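Local structure of peptidase M28 (Shewanella amazonensis SB2B, 3IIB) at residues T150-G153 against R154-A158; G394-Y397 against F398-H402; L416-N419 against V420-A424. The protein probably acts as a zinc-dependent metallopeptidase of the M28 family, with carboxypeptidase or dipeptidase activity at a site holding two zinc ions. One frame throughout, in Å; residues are numbered along the deposited sequence. Where two conformers were deposited one is given.

How the contacts relate
Followed from the N terminus, the three contacts come in series and none nests in or crosses another. Each is local, joining neighbouring turns of the chain and closing no long loop. Contact 1 is part of helix 145-163, in the beta-alpha-beta unit between strands 131-134 and 168-172. Contact 2 lies in the loop between strand 387-392 and helix 413-432 and carries a zinc ligand; it meets contact 1 where Arg154 NH1 packs 4.1 Å from His402 ND1. Contact 3 is part of helix 413-432, its centre about 33 Å from that of contact 1, on the opposite side of the chain's centre. Contact 2 thus adjoins the first helix and leads into the second.

Contact 1. Residues T150-G153 against R154-A158; sequences TASG and RSRGA
Ala151 O is gripped by two backbone donors of the following turn, Ser155 N at 3.1 Å and Arg154 N at 2.9 Å, and the pair illustrates how an alpha-helix absorbs an irregularity. Ser155 N supplies the regular i to i+4 bond, nearly straight at 165° and in the carbonyl plane. Arg154 N makes a more bent i to i+3 bond from well above that plane. This doubling accompanies a kink at Ser152 and Gly153, where Gly153 N turns back to Thr150 O. The next bond is short, Arg156 N lying 2.7 Å from Ser152 O, whereas Gly157 N makes only a weak bond to Gly153 O.

Among the side chains, Arg156 curls back along the helix. Its CG stands beside its own backbone N (chi1 -62°), and a bend at chi3 brings one face of the guanidinium over Ser152, whose CB lies 3.3 Å from Arg156 NH2. This is a contact over a face, made with carbon. Gly157 leaves room for the carbonyl of Gly153, whose O atom would clash with a side chain there.

The guanidinium of Arg154 hydrogen-bonds outside the two segments, NH1 to Tyr147 OH and NE to Met186 O, close to zinc ligand His402. In the surrounding beta-alpha-beta unit, Arg154 and Ala158 pack on Ile171 and Ile169 of strand 168-172, the strand that follows this helix.

Contact 2. Residues G394-Y397 against F398-H402; sequences GSDY and FDYHH. With ZN (zinc ion), chain B.
This is a local turn with an aromatic cluster, formed by Tyr397, Phe398 and His401 in the loop between strand 387-392 and helix 413-432, and it illustrates how a chain without regular secondary structure can hold a metal ligand in place. The backbone winds round Tyr397 O, which accepts from His401 N at 2.9 Å and also from Tyr400 N, the latter approaching from above the carbonyl plane. One residue earlier, Asp399 N bonds to Asp396 O.

Tyr397 and Phe398 form a T-shaped pair, with planes at 89° and centroids 4.9 Å apart. The tyrosine contributes the edge: its CG lies opposite the backbone N (chi1 -178°), which swings the ring forward until CD2 stands over the centre of the phenylalanine face. His401 meets the same tyrosine differently. Its CB sits over a face of that ring as a CH-pi contact, while its imidazole is oblique to it, with His401 CD2 3.3 Å from Tyr397 CE2. The imidazole is sandwiched between Phe398 CE1 over one face and His402 CD2 over the other. A leucine in place of Phe398 would probably deprive the Tyr397 edge of its aromatic face and leave the His401 imidazole freer to turn.

On the outer side, a water donates to Asp396 OD2 and also hydrogen-bonds to Tyr400 OH. Tyr397 further packs on zinc ligand Asp269 and makes an edge-to-face pair with Phe332. Asp269 and Glu304 share with His402 the zinc ion, which His402 NE2 binds at 2.3 Å; a water also bound to that zinc hydrogen-bonds at 2.8 Å to His401 NE2.

Contact 3. Residues L416-N419 against V420-A424; sequences LAQN and VAVYA
The side chains of Gln418 and Val422 run alongside each other from successive turns of a regular alpha-helix, part of helix 413-432, in the region belonging to peptidase family M28. The stretch is a worked example of how one helix serves different neighbours with successive side chains. Four i to i+4 backbone bonds run from Leu416 O to Val420 N, Ala417 O to Ala421 N, Gln418 O to Val422 N and Asn419 O to Tyr423 N, the last 2.9 Å long and nearly straight.

Gln418 leaves the helix with CG opposite the backbone N (chi1 -171°) and then bends at chi2 (-100°). The bend lays its amide alongside Val422, with Gln418 NE2 3.9 Å from Val422 CG2. The same nitrogen donates to Ile337 O and Leu362 O, two bonds that probably fix the rotation of the amide beside the methyl. That methyl, Val422 CG2, also lies only 3.1 Å from Gln418 O.

Asn419 takes another course. Its CG turns back beside the backbone N (chi1 -75°), pointing the amide toward the preceding turn, where ND2 bonds to Ala415 O as well as to Gly335 O. The amide is thus tied both to its own helix and to a loop. Val420 faces another way, onto His283 of helix 267-285 and Ala17 of helix 3-19; its CG2 lies 3.4 Å from Leu416 O. Tyr423 packs on Ile276 and Ala280 of helix 267-285 and on Leu390 of strand 387-392. Its ring turns an edge to the turn before, with Tyr423 CD1 3.6 Å from Asn419 O, which lies in the ring plane.

Contact 1. Residues T150-G153 against R154-A158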
loop_
_atom_site.group_PDB
_atom_site.type_symbol
_atom_site.label_atom_id
_atom_site.label_comp_id
_atom_site.label_asym_id
_atom_site.label_seq_id
_atom_site.Cartn_x
_atom_site.Cartn_y
_atom_site.Cartn_z
ATOM N N THR A 150 -0.162 21.015 -4.391
ATOM C CA THR A 150 0.522 20.172 -5.404
ATOM C C THR A 150 -0.353 19.611 -6.519
ATOM O O THR A 150 0.171 19.197 -7.579
ATOM C CB THR A 150 1.227 18.993 -4.718
ATOM O OG1 THR A 150 0.256 18.230 -3.990
ATOM C CG2 THR A 150 2.345 19.542 -3.764
ATOM N N ALA A 151 -1.660 19.642 -6.316
ATOM C CA ALA A 151 -2.588 19.012 -7.256
ATOM C C ALA A 151 -2.482 19.543 -8.679
ATOM O O ALA A 151 -2.682 18.787 -9.655
ATOM C CB ALA A 151 -4.031 19.074 -6.738
ATOM N N SER A 152 -2.129 20.830 -8.826
ATOM C CA SER A 152 -2.046 21.426 -10.164
ATOM C C SER A 152 -0.967 20.791 -11.034
ATOM O O SER A 152 -1.113 20.759 -12.251
ATOM C CB SER A 152 -1.913 22.951 -10.073
ATOM O OG SER A 152 -0.717 23.303 -9.402
ATOM N N GLY A 153 0.067 20.216 -10.413
ATOM C CA GLY A 153 1.047 19.414 -11.148
ATOM C C GLY A 153 0.376 18.313 -11.946
ATOM O O GLY A 153 0.786 18.018 -13.073
ATOM N N ARG A 154 -0.643 17.696 -11.354
ATOM C CA ARG A 154 -1.391 16.659 -12.026
ATOM C C ARG A 154 -2.345 17.245 -13.075
ATOM O O ARG A 154 -2.421 16.765 -14.217
ATOM C CB ARG A 154 -2.185 15.807 -11.009
ATOM C CG ARG A 154 -2.854 14.576 -11.620
ATOM C CD ARG A 154 -3.924 14.017 -10.701
ATOM N NE ARG A 154 -5.076 14.891 -10.761
ATOM C CZ ARG A 154 -5.825 15.241 -9.717
ATOM N NH1 ARG A 154 -5.580 14.780 -8.505
ATOM N NH2 ARG A 154 -6.820 16.080 -9.893
ATOM N N SER A 155 -3.097 18.255 -12.674
ATOM C CA SER A 155 -4.099 18.896 -13.560
ATOM C C SER A 155 -3.499 19.564 -14.796
ATOM O O SER A 155 -4.052 19.485 -15.910
ATOM C CB SER A 155 -4.873 19.960 -12.794
ATOM O OG SER A 155 -5.496 19.415 -11.657
ATOM N N ARG A 156 -2.365 20.233 -14.603
ATOM C CA ARG A 156 -1.807 21.115 -15.642
ATOM C C ARG A 156 -0.398 20.836 -16.130
ATOM O O ARG A 156 0.096 21.538 -17.022
ATOM C CB ARG A 156 -1.894 22.534 -15.107
ATOM C CG ARG A 156 -3.355 22.930 -14.862
ATOM C CD ARG A 156 -3.553 24.421 -14.899
ATOM N NE ARG A 156 -2.898 25.082 -13.782
ATOM C CZ ARG A 156 -3.365 25.121 -12.531
ATOM N NH1 ARG A 156 -4.499 24.508 -12.199
ATOM N NH2 ARG A 156 -2.678 25.776 -11.593
ATOM N N GLY A 157 0.239 19.797 -15.562
ATOM C CA GLY A 157 1.623 19.478 -15.858
ATOM C C GLY A 157 1.826 19.062 -17.291
ATOM O O GLY A 157 2.803 19.428 -17.894
ATOM N N ALA A 158 0.925 18.262 -17.854
ATOM C CA ALA A 158 1.139 17.784 -19.216
ATOM C C ALA A 158 1.147 18.957 -20.221
ATOM O O ALA A 158 1.916 18.960 -21.202
ATOM C CB ALA A 158 0.093 16.684 -19.603
#

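Contact 2. Residues G394-Y397 against F398-H402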
loop_
_atom_site.group_PDB
_atom_site.type_symbol
_atom_site.label_atom_id
_atom_site.label_comp_id
_atom_site.label_asym_id
_atom_site.label_seq_id
_atom_site.Cartn_x
_atom_site.Cartn_y
_atom_site.Cartn_z
ATOM N N GLY A 394 -9.009 15.041 7.435
ATOM C CA GLY A 394 -8.470 14.296 6.318
ATOM C C GLY A 394 -6.982 14.017 6.418
ATOM O O GLY A 394 -6.277 13.905 5.371
ATOM N N SER A 395 -6.460 13.930 7.635
ATOM C CA SER A 395 -4.999 13.710 7.799
ATOM C C SER A 395 -4.498 12.489 7.036
ATOM O O SER A 395 -3.388 12.520 6.517
ATOM C CB SER A 395 -4.621 13.532 9.264
ATOM O OG SER A 395 -4.864 14.731 9.968
ATOM N N ASP A 396 -5.312 11.421 6.989
ATOM C CA ASP A 396 -4.928 10.186 6.288
ATOM C C ASP A 396 -5.544 10.050 4.883
ATOM O O ASP A 396 -5.235 9.109 4.173
ATOM C CB ASP A 396 -5.258 8.948 7.125
ATOM C CG ASP A 396 -6.753 8.710 7.288
ATOM O OD1 ASP A 396 -7.549 9.692 7.166
ATOM O OD2 ASP A 396 -7.130 7.537 7.594
ATOM N N TYR A 397 -6.374 11.007 4.475
ATOM C CA TYR A 397 -7.178 10.856 3.254
ATOM C C TYR A 397 -6.320 10.685 2.008
ATOM O O TYR A 397 -6.602 9.822 1.166
ATOM C CB TYR A 397 -8.066 12.085 3.115
ATOM C CG TYR A 397 -9.009 12.091 1.947
ATOM C CD1 TYR A 397 -10.178 11.346 1.968
ATOM C CD2 TYR A 397 -8.744 12.891 0.837
ATOM C CE1 TYR A 397 -11.079 11.409 0.899
ATOM C CE2 TYR A 397 -9.616 12.914 -0.253
ATOM C CZ TYR A 397 -10.788 12.188 -0.190
ATOM O OH TYR A 397 -11.678 12.217 -1.229
ATOM N N PHE A 398 -5.276 11.486 1.891
ATOM C CA PHE A 398 -4.412 11.423 0.710
ATOM C C PHE A 398 -3.381 10.307 0.737
ATOM O O PHE A 398 -2.571 10.176 -0.199
ATOM C CB PHE A 398 -3.817 12.813 0.407
ATOM C CG PHE A 398 -4.882 13.838 0.029
ATOM C CD1 PHE A 398 -5.558 13.731 -1.183
ATOM C CD2 PHE A 398 -5.266 14.809 0.905
ATOM C CE1 PHE A 398 -6.543 14.606 -1.529
ATOM C CE2 PHE A 398 -6.248 15.697 0.566
ATOM C CZ PHE A 398 -6.913 15.583 -0.662
ATOM N N ASP A 399 -3.427 9.457 1.756
ATOM C CA ASP A 399 -2.742 8.155 1.680
ATOM C C ASP A 399 -3.444 7.192 0.721
ATOM O O ASP A 399 -2.787 6.321 0.159
ATOM C CB ASP A 399 -2.618 7.485 3.018
ATOM C CG ASP A 399 -1.781 8.279 4.012
ATOM O OD1 ASP A 399 -1.060 9.217 3.617
ATOM O OD2 ASP A 399 -1.847 7.939 5.203
ATOM N N TYR A 400 -4.753 7.346 0.545
ATOM C CA TYR A 400 -5.533 6.364 -0.217
ATOM C C TYR A 400 -6.305 6.932 -1.379
ATOM O O TYR A 400 -6.595 6.191 -2.325
ATOM C CB TYR A 400 -6.491 5.590 0.702
ATOM C CG TYR A 400 -5.904 5.243 2.038
ATOM C CD1 TYR A 400 -4.835 4.358 2.140
ATOM C CD2 TYR A 400 -6.434 5.775 3.205
ATOM C CE1 TYR A 400 -4.294 4.035 3.380
ATOM C CE2 TYR A 400 -5.891 5.469 4.430
ATOM C CZ TYR A 400 -4.831 4.594 4.513
ATOM O OH TYR A 400 -4.310 4.272 5.741
ATOM N N HIS A 401 -6.644 8.230 -1.311
ATOM C CA HIS A 401 -7.367 8.955 -2.357
ATOM C C HIS A 401 -6.786 8.650 -3.714
ATOM O O HIS A 401 -5.630 8.826 -3.896
ATOM C CB HIS A 401 -7.234 10.438 -2.021
ATOM C CG HIS A 401 -7.682 11.395 -3.074
ATOM N ND1 HIS A 401 -6.795 11.991 -3.954
ATOM C CD2 HIS A 401 -8.889 11.964 -3.310
ATOM C CE1 HIS A 401 -7.459 12.842 -4.712
ATOM N NE2 HIS A 401 -8.720 12.876 -4.314
ATOM N N HIS A 402 -7.621 8.198 -4.656
ATOM C CA HIS A 402 -7.234 8.015 -6.042
ATOM C C HIS A 402 -6.193 6.929 -6.294
ATOM O O HIS A 402 -5.527 6.907 -7.383
ATOM C CB HIS A 402 -6.809 9.348 -6.668
ATOM C CG HIS A 402 -7.928 10.320 -6.875
ATOM N ND1 HIS A 402 -7.804 11.427 -7.710
ATOM C CD2 HIS A 402 -9.163 10.407 -6.316
ATOM C CE1 HIS A 402 -8.937 12.115 -7.678
ATOM N NE2 HIS A 402 -9.775 11.516 -6.852
HETATM ZN ZN ZN B . -11.787 12.381 -6.214
HETATM O O HOH W 1 -3.401 12.821 3.818
HETATM O O HOH W 2 -5.455 5.575 7.929
HETATM O O HOH W 3 -10.815 14.180 -5.605
HETATM O O HOH W 4 -13.364 13.687 -5.616
#

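Contact 3. Residues L416-N419 against V420-A424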
loop_
_atom_site.group_PDB
_atom_site.type_symbol
_atom_site.label_atom_id
_atom_site.label_comp_id
_atom_site.label_asym_id
_atom_site.label_seq_id
_atom_site.Cartn_x
_atom_site.Cartn_y
_atom_site.Cartn_z
ATOM N N LEU A 416 -17.069 7.180 10.594
ATOM C CA LEU A 416 -18.162 7.253 9.616
ATOM C C LEU A 416 -19.479 7.575 10.357
ATOM O O LEU A 416 -20.243 8.445 9.914
ATOM C CB LEU A 416 -18.305 5.937 8.901
ATOM C CG LEU A 416 -19.290 5.977 7.723
ATOM C CD1 LEU A 416 -18.675 6.621 6.484
ATOM C CD2 LEU A 416 -19.700 4.531 7.373
ATOM N N ALA A 417 -19.712 6.891 11.489
ATOM C CA ALA A 417 -20.889 7.103 12.293
ATOM C C ALA A 417 -20.990 8.521 12.841
ATOM O O ALA A 417 -22.087 9.084 12.920
ATOM C CB ALA A 417 -20.966 6.057 13.460
ATOM N N GLN A 418 -19.866 9.110 13.257
ATOM C CA GLN A 418 -19.868 10.501 13.709
ATOM C C GLN A 418 -20.277 11.464 12.587
ATOM O O GLN A 418 -20.998 12.433 12.821
ATOM C CB GLN A 418 -18.511 10.888 14.265
ATOM C CG GLN A 418 -18.484 12.262 14.975
ATOM C CD GLN A 418 -17.915 13.386 14.096
ATOM O OE1 GLN A 418 -17.733 13.231 12.873
ATOM N NE2 GLN A 418 -17.602 14.513 14.727
ATOM N N ASN A 419 -19.840 11.198 11.360
ATOM C CA ASN A 419 -20.308 12.004 10.246
ATOM C C ASN A 419 -21.806 11.869 9.995
ATOM O O ASN A 419 -22.486 12.865 9.739
ATOM C CB ASN A 419 -19.600 11.646 8.941
ATOM C CG ASN A 419 -18.168 12.168 8.866
ATOM O OD1 ASN A 419 -17.918 13.245 8.312
ATOM N ND2 ASN A 419 -17.206 11.378 9.392
ATOM N N VAL A 420 -22.322 10.644 10.098
ATOM C CA VAL A 420 -23.750 10.402 9.934
ATOM C C VAL A 420 -24.526 11.211 11.006
ATOM O O VAL A 420 -25.518 11.896 10.694
ATOM C CB VAL A 420 -24.097 8.908 10.042
ATOM C CG1 VAL A 420 -25.589 8.747 10.022
ATOM C CG2 VAL A 420 -23.462 8.155 8.908
ATOM N N ALA A 421 -23.998 11.182 12.229
ATOM C CA ALA A 421 -24.614 11.888 13.371
ATOM C C ALA A 421 -24.646 13.369 13.107
ATOM O O ALA A 421 -25.689 13.997 13.266
ATOM C CB ALA A 421 -23.861 11.621 14.697
ATOM N N VAL A 422 -23.516 13.939 12.677
ATOM C CA VAL A 422 -23.426 15.397 12.469
ATOM C C VAL A 422 -24.274 15.852 11.261
ATOM O O VAL A 422 -24.936 16.892 11.324
ATOM C CB VAL A 422 -21.985 15.842 12.277
ATOM C CG1 VAL A 422 -21.970 17.358 12.057
ATOM C CG2 VAL A 422 -21.173 15.490 13.530
ATOM N N TYR A 423 -24.287 15.079 10.164
ATOM C CA TYR A 423 -25.131 15.444 9.024
ATOM C C TYR A 423 -26.606 15.344 9.372
ATOM O O TYR A 423 -27.407 16.146 8.902
ATOM C CB TYR A 423 -24.830 14.641 7.750
ATOM C CG TYR A 423 -23.842 15.365 6.862
ATOM C CD1 TYR A 423 -22.471 15.290 7.087
ATOM C CD2 TYR A 423 -24.277 16.181 5.821
ATOM C CE1 TYR A 423 -21.577 15.957 6.274
ATOM C CE2 TYR A 423 -23.393 16.866 5.016
ATOM C CZ TYR A 423 -22.049 16.783 5.251
ATOM O OH TYR A 423 -21.172 17.481 4.427
ATOM N N ALA A 424 -26.963 14.354 10.188
ATOM C CA ALA A 424 -28.351 14.205 10.603
ATOM C C ALA A 424 -28.774 15.430 11.424
ATOM O O ALA A 424 -29.864 15.990 11.205
ATOM C CB ALA A 424 -28.563 12.911 11.346
#